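Local coordinates for ABC transporter substrate-binding protein (PDB 4OHN), which probably serves a bacterial ABC uptake transporter by capturing free histidine, which it holds bound in the cleft between its two lobes, at residues Y182-L187 with Y196-V201; E163-L168 with L176-V181; D65-E70 with Q157-N162. One frame throughout, in Å; residues are numbered along the deposited sequence. Where two conformers were deposited one is given.

Interaction 1: Y182-L187 with Y196-V201. With ACT (acetate ion), chain C.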
# COMPACT_ATOMS: atom_id res chain seq x y z
N TYR A 182 6.22 -3.96 -2.30
CA TYR A 182 5.87 -5.27 -1.76
C TYR A 182 6.70 -6.36 -2.43
O TYR A 182 7.31 -7.19 -1.76
CB TYR A 182 4.37 -5.51 -1.95
CG TYR A 182 3.83 -6.81 -1.38
CD1 TYR A 182 2.85 -6.83 -0.42
CD2 TYR A 182 4.31 -8.03 -1.80
CE1 TYR A 182 2.37 -8.04 0.08
CE2 TYR A 182 3.85 -9.18 -1.31
CZ TYR A 182 2.90 -9.20 -0.38
OH TYR A 182 2.47 -10.45 0.08
N ALA A 183 6.71 -6.38 -3.76
CA ALA A 183 7.42 -7.43 -4.48
C ALA A 183 8.87 -7.50 -4.06
O ALA A 183 9.38 -8.60 -3.77
CB ALA A 183 7.31 -7.20 -5.98
N ASN A 184 9.55 -6.36 -4.00
CA ASN A 184 10.99 -6.34 -3.65
C ASN A 184 11.21 -6.93 -2.25
O ASN A 184 12.08 -7.78 -2.05
CB ASN A 184 11.54 -4.91 -3.66
CG ASN A 184 11.75 -4.34 -5.05
OD1 ASN A 184 11.79 -5.06 -6.04
ND2 ASN A 184 11.92 -3.02 -5.13
N TYR A 185 10.42 -6.50 -1.27
CA TYR A 185 10.62 -6.96 0.09
C TYR A 185 10.26 -8.44 0.23
O TYR A 185 11.01 -9.23 0.83
CB TYR A 185 9.81 -6.11 1.08
CG TYR A 185 10.07 -6.47 2.51
CD1 TYR A 185 9.36 -7.50 3.12
CD2 TYR A 185 11.03 -5.80 3.26
CE1 TYR A 185 9.60 -7.87 4.42
CE2 TYR A 185 11.27 -6.15 4.56
CZ TYR A 185 10.55 -7.18 5.15
OH TYR A 185 10.79 -7.52 6.46
N TYR A 186 9.10 -8.81 -0.29
CA TYR A 186 8.62 -10.18 -0.18
C TYR A 186 9.60 -11.16 -0.80
O TYR A 186 9.95 -12.18 -0.20
CB TYR A 186 7.28 -10.30 -0.89
CG TYR A 186 6.77 -11.72 -1.00
CD1 TYR A 186 7.19 -12.55 -2.03
CD2 TYR A 186 5.86 -12.22 -0.10
CE1 TYR A 186 6.75 -13.86 -2.13
CE2 TYR A 186 5.40 -13.55 -0.20
CZ TYR A 186 5.85 -14.35 -1.22
OH TYR A 186 5.39 -15.65 -1.32
N LEU A 187 10.03 -10.87 -2.02
CA LEU A 187 10.87 -11.85 -2.72
C LEU A 187 12.20 -12.02 -2.02
O LEU A 187 12.72 -13.15 -1.91
CB LEU A 187 11.05 -11.43 -4.17
CG LEU A 187 9.77 -11.50 -5.02
CD1 LEU A 187 9.99 -10.85 -6.38
CD2 LEU A 187 9.29 -12.93 -5.21
N TYR A 196 12.14 -14.94 -9.98
CA TYR A 196 11.07 -14.11 -10.57
C TYR A 196 11.64 -12.90 -11.30
O TYR A 196 12.71 -12.40 -10.98
CB TYR A 196 10.08 -13.63 -9.47
CG TYR A 196 9.32 -14.77 -8.86
CD1 TYR A 196 9.79 -15.44 -7.74
CD2 TYR A 196 8.15 -15.25 -9.44
CE1 TYR A 196 9.11 -16.53 -7.23
CE2 TYR A 196 7.46 -16.32 -8.94
CZ TYR A 196 7.95 -16.97 -7.85
OH TYR A 196 7.25 -18.06 -7.37
N ASN A 197 10.90 -12.45 -12.31
CA ASN A 197 11.12 -11.16 -12.97
C ASN A 197 10.17 -10.14 -12.39
O ASN A 197 9.01 -10.46 -12.14
CB ASN A 197 10.87 -11.28 -14.47
CG ASN A 197 11.82 -12.21 -15.16
OD1 ASN A 197 13.03 -12.22 -14.86
ND2 ASN A 197 11.31 -13.00 -16.09
N VAL A 198 10.66 -8.93 -12.18
CA VAL A 198 9.87 -7.83 -11.61
C VAL A 198 10.13 -6.63 -12.49
O VAL A 198 11.27 -6.18 -12.62
CB VAL A 198 10.34 -7.51 -10.16
CG1 VAL A 198 9.47 -6.41 -9.56
CG2 VAL A 198 10.30 -8.78 -9.27
N PHE A 199 9.09 -6.10 -13.14
CA PHE A 199 9.31 -5.02 -14.10
C PHE A 199 8.10 -4.12 -14.25
O PHE A 199 6.96 -4.55 -14.16
CB PHE A 199 9.73 -5.59 -15.47
CG PHE A 199 8.77 -6.61 -16.02
CD1 PHE A 199 8.87 -7.95 -15.64
CD2 PHE A 199 7.79 -6.25 -16.92
CE1 PHE A 199 7.99 -8.90 -16.12
CE2 PHE A 199 6.90 -7.20 -17.40
CZ PHE A 199 7.02 -8.52 -17.01
N THR A 200 8.36 -2.84 -14.49
CA THR A 200 7.27 -1.90 -14.75
C THR A 200 6.74 -2.11 -16.16
O THR A 200 7.39 -2.67 -17.02
CB THR A 200 7.69 -0.45 -14.48
OG1 THR A 200 8.85 -0.17 -15.26
CG2 THR A 200 7.99 -0.19 -12.98
N VAL A 201 5.52 -1.64 -16.39
CA VAL A 201 4.80 -1.86 -17.63
C VAL A 201 4.16 -0.57 -18.15
O VAL A 201 3.23 -0.59 -18.95
CB VAL A 201 3.73 -2.96 -17.48
CG1 VAL A 201 4.40 -4.33 -17.25
CG2 VAL A 201 2.75 -2.64 -16.38
C ACT C . 6.74 -17.25 -4.24
O ACT C . 7.38 -18.16 -4.82
OXT ACT C . 6.75 -17.28 -2.99
CH3 ACT C . 6.04 -16.20 -5.03
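Helix segment 182-187 runs nearly antiparallel to strand 196-200, with an angle of 162° between their N-to-C directions and a closest axis approach of 10.1 Å, a register that sets Ala183 over Val198 and Leu187 over Tyr196. The contact is carried mainly by Leu187, which spreads its two methyl groups over two strand residues. Its CD1 meets Val198 CG2 tip to tip at 3.6 Å. CD2 of Leu187 approaches CD1 of the Tyr196 ring, also at 3.6 Å, with the two side chains crossing at about a right angle. The chi1 of Leu187, -68°, places CG beside its own backbone N and anti to the carbonyl carbon, and from there both branches reach the strand. In Val198, CG1 is anti to the backbone N (chi1 -177°), which divides the work of its methyls: CG2 goes to Leu187, while CG1 lies 4.3 Å from Ala183 CB. The exposed Asn184 borders this patch, its OD1 no closer than 4.4 Å to Val198 CG1. At the other end, an acetate, probably from the crystallisation liquor, bridges two tyrosines. Tyr186 OH donates to its OXT at 2.7 Å, and Tyr196 OH donates to its O at 2.6 Å. The two bonds let the anion link helix and strand at the hydroxyl ends of the side chains; each oxygen lies near the plane of the ring it meets, at its edge. Val198 also packs on Val107 of strand 102-111, and Tyr196 on Leu168 of helix 161-169. Because strands 175-179 and 196-200 both pair antiparallel with strand 102-111, helix 180-189 is the connection of a beta-alpha-beta crossover that spans one intervening strand, a unit of the alpha/beta lobe in periplasmic-binding-protein folds.

Interaction 2: E163-L168 with L176-V181. With HIS (histidine), chain B.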
# COMPACT_ATOMS: atom_id res chain seq x y z
N GLU A 163 -1.80 -14.60 -1.29
CA GLU A 163 -2.49 -15.66 -2.01
C GLU A 163 -2.19 -15.60 -3.49
O GLU A 163 -1.97 -16.62 -4.13
CB GLU A 163 -4.00 -15.58 -1.77
CG GLU A 163 -4.72 -16.75 -2.40
CD GLU A 163 -6.22 -16.59 -2.48
OE1 GLU A 163 -6.77 -15.58 -1.99
OE2 GLU A 163 -6.86 -17.52 -3.01
N ALA A 164 -2.22 -14.39 -4.05
CA ALA A 164 -1.92 -14.23 -5.47
C ALA A 164 -0.53 -14.78 -5.80
O ALA A 164 -0.31 -15.40 -6.84
CB ALA A 164 -2.01 -12.77 -5.86
N LEU A 165 0.42 -14.54 -4.90
CA LEU A 165 1.79 -15.00 -5.09
C LEU A 165 1.91 -16.53 -4.99
O LEU A 165 2.68 -17.13 -5.75
CB LEU A 165 2.73 -14.32 -4.11
CG LEU A 165 3.08 -12.89 -4.54
CD1 LEU A 165 3.57 -12.05 -3.35
CD2 LEU A 165 4.12 -12.88 -5.66
N ILE A 166 1.16 -17.17 -4.10
CA ILE A 166 1.11 -18.62 -4.09
C ILE A 166 0.53 -19.13 -5.41
O ILE A 166 1.00 -20.14 -5.97
CB ILE A 166 0.32 -19.15 -2.86
CG1 ILE A 166 1.07 -18.81 -1.56
CG2 ILE A 166 0.09 -20.66 -2.93
CD1 ILE A 166 2.44 -19.40 -1.42
N ASP A 167 -0.46 -18.44 -5.94
CA ASP A 167 -1.02 -18.86 -7.21
C ASP A 167 -0.01 -18.68 -8.36
O ASP A 167 0.08 -19.55 -9.24
CB ASP A 167 -2.35 -18.16 -7.52
CG ASP A 167 -3.53 -18.84 -6.87
OD1 ASP A 167 -3.35 -19.61 -5.89
OD2 ASP A 167 -4.68 -18.64 -7.35
N LEU A 168 0.75 -17.59 -8.36
CA LEU A 168 1.82 -17.40 -9.34
C LEU A 168 2.87 -18.51 -9.23
O LEU A 168 3.29 -19.08 -10.24
CB LEU A 168 2.45 -16.02 -9.13
CG LEU A 168 3.53 -15.62 -10.13
CD1 LEU A 168 2.95 -15.38 -11.54
CD2 LEU A 168 4.32 -14.42 -9.64
N LEU A 176 1.49 -11.29 -12.15
CA LEU A 176 0.80 -10.62 -11.05
C LEU A 176 1.13 -9.13 -11.08
O LEU A 176 2.30 -8.75 -11.07
CB LEU A 176 1.23 -11.24 -9.71
CG LEU A 176 0.68 -10.57 -8.44
CD1 LEU A 176 -0.84 -10.53 -8.41
CD2 LEU A 176 1.26 -11.31 -7.22
N LEU A 177 0.08 -8.31 -11.13
CA LEU A 177 0.22 -6.86 -11.03
C LEU A 177 0.25 -6.47 -9.56
O LEU A 177 -0.71 -6.75 -8.84
CB LEU A 177 -0.94 -6.19 -11.76
CG LEU A 177 -0.91 -4.66 -11.90
CD1 LEU A 177 0.32 -4.22 -12.69
CD2 LEU A 177 -2.18 -4.17 -12.56
N ILE A 178 1.32 -5.85 -9.11
CA ILE A 178 1.58 -5.68 -7.68
C ILE A 178 2.49 -4.48 -7.42
O ILE A 178 3.29 -4.08 -8.27
CB ILE A 178 2.18 -6.99 -7.11
CG1 ILE A 178 2.42 -6.91 -5.59
CG2 ILE A 178 3.45 -7.37 -7.85
CD1 ILE A 178 2.77 -8.27 -4.97
N ASP A 179 2.38 -3.88 -6.24
CA ASP A 179 3.27 -2.81 -5.84
C ASP A 179 4.73 -3.26 -5.80
O ASP A 179 5.05 -4.29 -5.23
CB ASP A 179 2.87 -2.30 -4.45
CG ASP A 179 1.43 -1.89 -4.39
OD1 ASP A 179 0.57 -2.77 -4.48
OD2 ASP A 179 1.18 -0.69 -4.25
N ARG A 180 5.62 -2.44 -6.36
CA ARG A 180 7.04 -2.76 -6.36
C ARG A 180 7.59 -2.88 -4.95
O ARG A 180 8.40 -3.75 -4.68
CB ARG A 180 7.82 -1.73 -7.18
CG ARG A 180 9.26 -2.16 -7.52
CD ARG A 180 9.86 -1.20 -8.57
NE ARG A 180 10.90 -1.80 -9.38
CZ ARG A 180 11.33 -1.30 -10.53
NH1 ARG A 180 10.80 -0.18 -11.01
NH2 ARG A 180 12.29 -1.90 -11.21
N VAL A 181 7.17 -2.03 -4.02
CA VAL A 181 7.73 -2.12 -2.67
C VAL A 181 7.41 -3.46 -2.04
O VAL A 181 8.23 -4.03 -1.34
CB VAL A 181 7.26 -1.01 -1.70
CG1 VAL A 181 7.67 0.36 -2.22
CG2 VAL A 181 5.75 -1.10 -1.41
N HIS B . -0.91 0.41 -2.95
CA HIS B . -2.11 -0.42 -3.23
C HIS B . -3.37 0.28 -2.78
O HIS B . -3.28 1.39 -2.20
CB HIS B . -1.98 -1.86 -2.67
CG HIS B . -2.19 -2.04 -1.20
ND1 HIS B . -2.81 -3.17 -0.70
CD2 HIS B . -1.80 -1.32 -0.11
CE1 HIS B . -2.82 -3.12 0.62
NE2 HIS B . -2.21 -2.02 1.00
OXT HIS B . -4.45 -0.28 -3.02
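Within a beta-alpha-beta unit of one lobe, Ala164 and Leu165 on helix 161-169 settle onto Leu176 of the following strand, 175-179. The axes of helix 163-168 and strand 176-179 make an angle of 141° and come within 9.7 Å. Leu176 carries most of the contact from the strand side: its CD1 rests 3.6 Å from Ala164 CB, and its CD2 is 3.6 Å from Leu165 CG. Leu165 crosses Leu176 at about a right angle and extends CD1 to Ile178 CD1 at 4.2 Å. Leu168 adds a looser approach, CD2 to Leu176 CB at 4.4 Å. With chi1 175°, Leu176 holds CG anti to its backbone N, and its forked end meets both Ala164 and Leu165. All five residues are buried, and the side-chain contacts between helix and strand are all apolar. Strand 127-130 lies between strands 155-158 and 175-179 and is parallel to both, which makes helix 161-169 the crossover connection. Strand 175-179 then runs into the binding site at Asp179, the residue just before helix 180-189. Asp179 OD2 accepts a hydrogen bond of 2.7 Å from the amino N of the bound histidine. Weak bonds from Asn104 ND2 and Gln106 NE2 reach the same carboxylate oxygen.

Interaction 3: D65-E70 with Q157-N162; sequences DWDLKE and QYQTFN. With HIS (histidine), chain B.
The indole of Trp66 is enclosed on both faces: CE1 of the bound histidine sits 3.2 Å above its plane, over the centre, and CD of Lys69 lies 3.4 Å above the opposite face. At the indole edge, NE1 donates to the ligand OXT over 3.1 Å with an N-H...acceptor angle of 153°. Phe161, from the other segment, turns its ring edge to the ligand CB. Lys69 folds back until NZ donates to Trp66 O at 2.8 Å, consistent with its aliphatic chain being held against the face opposite the ligand; the same NZ also reaches Gly132 O. The clear hydrogen-bonded links between the segments run through two waters. One takes the N-H of Trp66 and donates weakly to Gln159 O; another, at the indole edge and in its plane, donates to Asp67 OD1 at 2.7 Å and to Gln159 O at 3.0 Å. The extended Gln159 side chain crosses Asp65 at about a right angle. Asp65 OD1 accepts from Asp67 N at 3.0 Å, an Asx turn in which the donor comes 45° out of the carboxylate plane. The contact thus bridges the ligand cleft, from the turn between strand 58-63 and helix 69-75 to the turn joining strand 155-158 to helix 161-169.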
# COMPACT_ATOMS: atom_id res chain seq x y z
N ASP A 65 -10.22 -5.90 5.99
CA ASP A 65 -10.34 -6.45 4.66
C ASP A 65 -10.10 -5.28 3.70
O ASP A 65 -10.83 -4.29 3.73
CB ASP A 65 -11.78 -7.00 4.54
CG ASP A 65 -12.12 -7.50 3.18
OD1 ASP A 65 -11.37 -7.32 2.23
OD2 ASP A 65 -13.20 -8.14 3.09
N TRP A 66 -9.07 -5.38 2.88
CA TRP A 66 -8.67 -4.27 2.01
C TRP A 66 -9.82 -3.88 1.07
O TRP A 66 -9.94 -2.72 0.70
CB TRP A 66 -7.39 -4.59 1.25
CG TRP A 66 -6.71 -3.41 0.63
CD1 TRP A 66 -6.50 -3.19 -0.70
CD2 TRP A 66 -6.13 -2.30 1.32
NE1 TRP A 66 -5.84 -1.99 -0.88
CE2 TRP A 66 -5.58 -1.44 0.35
CE3 TRP A 66 -6.01 -1.95 2.67
CZ2 TRP A 66 -4.95 -0.26 0.68
CZ3 TRP A 66 -5.37 -0.76 3.00
CH2 TRP A 66 -4.84 0.07 2.02
N ASP A 67 -10.69 -4.83 0.74
CA ASP A 67 -11.85 -4.56 -0.10
C ASP A 67 -12.82 -3.57 0.53
O ASP A 67 -13.60 -2.91 -0.18
CB ASP A 67 -12.61 -5.86 -0.41
CG ASP A 67 -11.83 -6.82 -1.29
OD1 ASP A 67 -10.91 -6.38 -2.00
OD2 ASP A 67 -12.20 -8.03 -1.29
N LEU A 68 -12.83 -3.51 1.85
CA LEU A 68 -13.82 -2.75 2.60
C LEU A 68 -13.29 -1.45 3.17
O LEU A 68 -13.98 -0.78 3.96
CB LEU A 68 -14.35 -3.61 3.76
CG LEU A 68 -14.84 -5.02 3.41
CD1 LEU A 68 -15.53 -5.65 4.62
CD2 LEU A 68 -15.77 -5.04 2.22
N LYS A 69 -12.08 -1.05 2.80
CA LYS A 69 -11.41 0.06 3.47
C LYS A 69 -12.20 1.37 3.43
O LYS A 69 -12.26 2.06 4.44
CB LYS A 69 -10.00 0.25 2.93
CG LYS A 69 -9.93 0.59 1.47
CD LYS A 69 -8.52 0.41 0.96
CE LYS A 69 -8.45 0.43 -0.55
NZ LYS A 69 -9.21 -0.70 -1.16
N GLU A 70 -12.82 1.69 2.31
CA GLU A 70 -13.60 2.92 2.22
C GLU A 70 -14.79 2.85 3.16
O GLU A 70 -15.08 3.83 3.87
CB GLU A 70 -14.05 3.17 0.77
CG GLU A 70 -14.99 4.36 0.59
CD GLU A 70 -16.46 4.01 0.83
OE1 GLU A 70 -16.86 2.86 0.56
OE2 GLU A 70 -17.21 4.90 1.31
N GLN A 157 -8.79 -12.21 -9.33
CA GLN A 157 -8.78 -11.31 -8.18
C GLN A 157 -8.61 -12.04 -6.86
O GLN A 157 -9.16 -13.12 -6.63
CB GLN A 157 -10.05 -10.46 -8.19
CG GLN A 157 -10.02 -9.36 -9.26
CD GLN A 157 -11.39 -8.85 -9.61
OE1 GLN A 157 -12.25 -8.71 -8.75
NE2 GLN A 157 -11.61 -8.56 -10.88
N TYR A 158 -7.82 -11.42 -6.00
CA TYR A 158 -7.41 -11.96 -4.71
C TYR A 158 -7.57 -10.91 -3.63
O TYR A 158 -7.31 -9.70 -3.85
CB TYR A 158 -5.93 -12.35 -4.76
CG TYR A 158 -5.66 -13.43 -5.80
CD1 TYR A 158 -5.81 -14.77 -5.48
CD2 TYR A 158 -5.34 -13.09 -7.10
CE1 TYR A 158 -5.61 -15.75 -6.41
CE2 TYR A 158 -5.12 -14.08 -8.04
CZ TYR A 158 -5.26 -15.39 -7.68
OH TYR A 158 -5.07 -16.36 -8.65
N GLN A 159 -7.97 -11.33 -2.44
CA GLN A 159 -8.06 -10.41 -1.31
C GLN A 159 -6.68 -9.88 -0.92
O GLN A 159 -6.54 -8.69 -0.61
CB GLN A 159 -8.72 -11.06 -0.10
CG GLN A 159 -9.17 -10.04 0.93
CD GLN A 159 -9.54 -10.63 2.28
OE1 GLN A 159 -10.37 -10.08 3.00
NE2 GLN A 159 -8.94 -11.76 2.64
N THR A 160 -5.69 -10.75 -0.94
CA THR A 160 -4.31 -10.43 -0.51
C THR A 160 -3.32 -10.80 -1.59
O THR A 160 -3.51 -11.74 -2.38
CB THR A 160 -3.89 -11.20 0.76
OG1 THR A 160 -3.71 -12.60 0.48
CG2 THR A 160 -4.89 -10.98 1.87
N PHE A 161 -2.20 -10.08 -1.63
CA PHE A 161 -1.12 -10.43 -2.53
C PHE A 161 -0.47 -11.77 -2.17
O PHE A 161 0.05 -12.45 -3.07
CB PHE A 161 -0.10 -9.30 -2.57
CG PHE A 161 -0.52 -8.14 -3.43
CD1 PHE A 161 -0.79 -8.32 -4.78
CD2 PHE A 161 -0.63 -6.87 -2.91
CE1 PHE A 161 -1.14 -7.25 -5.58
CE2 PHE A 161 -0.99 -5.81 -3.70
CZ PHE A 161 -1.26 -6.00 -5.02
N ASN A 162 -0.49 -12.16 -0.90
CA ASN A 162 0.16 -13.41 -0.53
C ASN A 162 -0.48 -14.59 -1.24
O ASN A 162 0.21 -15.48 -1.74
CB ASN A 162 0.13 -13.61 0.97
CG ASN A 162 0.81 -12.50 1.69
OD1 ASN A 162 0.42 -11.35 1.53
ND2 ASN A 162 1.83 -12.82 2.45
N HIS B . -0.91 0.41 -2.95
CA HIS B . -2.11 -0.42 -3.23
C HIS B . -3.37 0.28 -2.78
O HIS B . -3.28 1.39 -2.20
CB HIS B . -1.98 -1.86 -2.67
CG HIS B . -2.19 -2.04 -1.20
ND1 HIS B . -2.81 -3.17 -0.70
CD2 HIS B . -1.80 -1.32 -0.11
CE1 HIS B . -2.82 -3.12 0.62
NE2 HIS B . -2.21 -2.02 1.00
OXT HIS B . -4.45 -0.28 -3.02
O HOH W 1 -7.27 -7.65 2.49
O HOH W 2 -8.23 -6.49 -1.78

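From the N terminus, segment 65-70 comes first and waits 86 residues for its partner 157-162; interaction 3 therefore closes the long loop and joins the two lobes across the histidine cleft. Interaction 2 follows at once on helix 161-169 and closes a loop of seven residues, and interaction 1 closes one of eight. The three are in series, with none nested or crossed. Interactions 2 and 3 share helix 161-169 and both touch the ligand, while interactions 1 and 2 share helix 180-189. Direct contacts bind them further: Tyr182 packs on Leu165, Phe161 packs on Asp179, and Tyr182 OH probably hydrogen-bonds Asn162 OD1. Together they connect two successive crossovers of one sheet to the cleft.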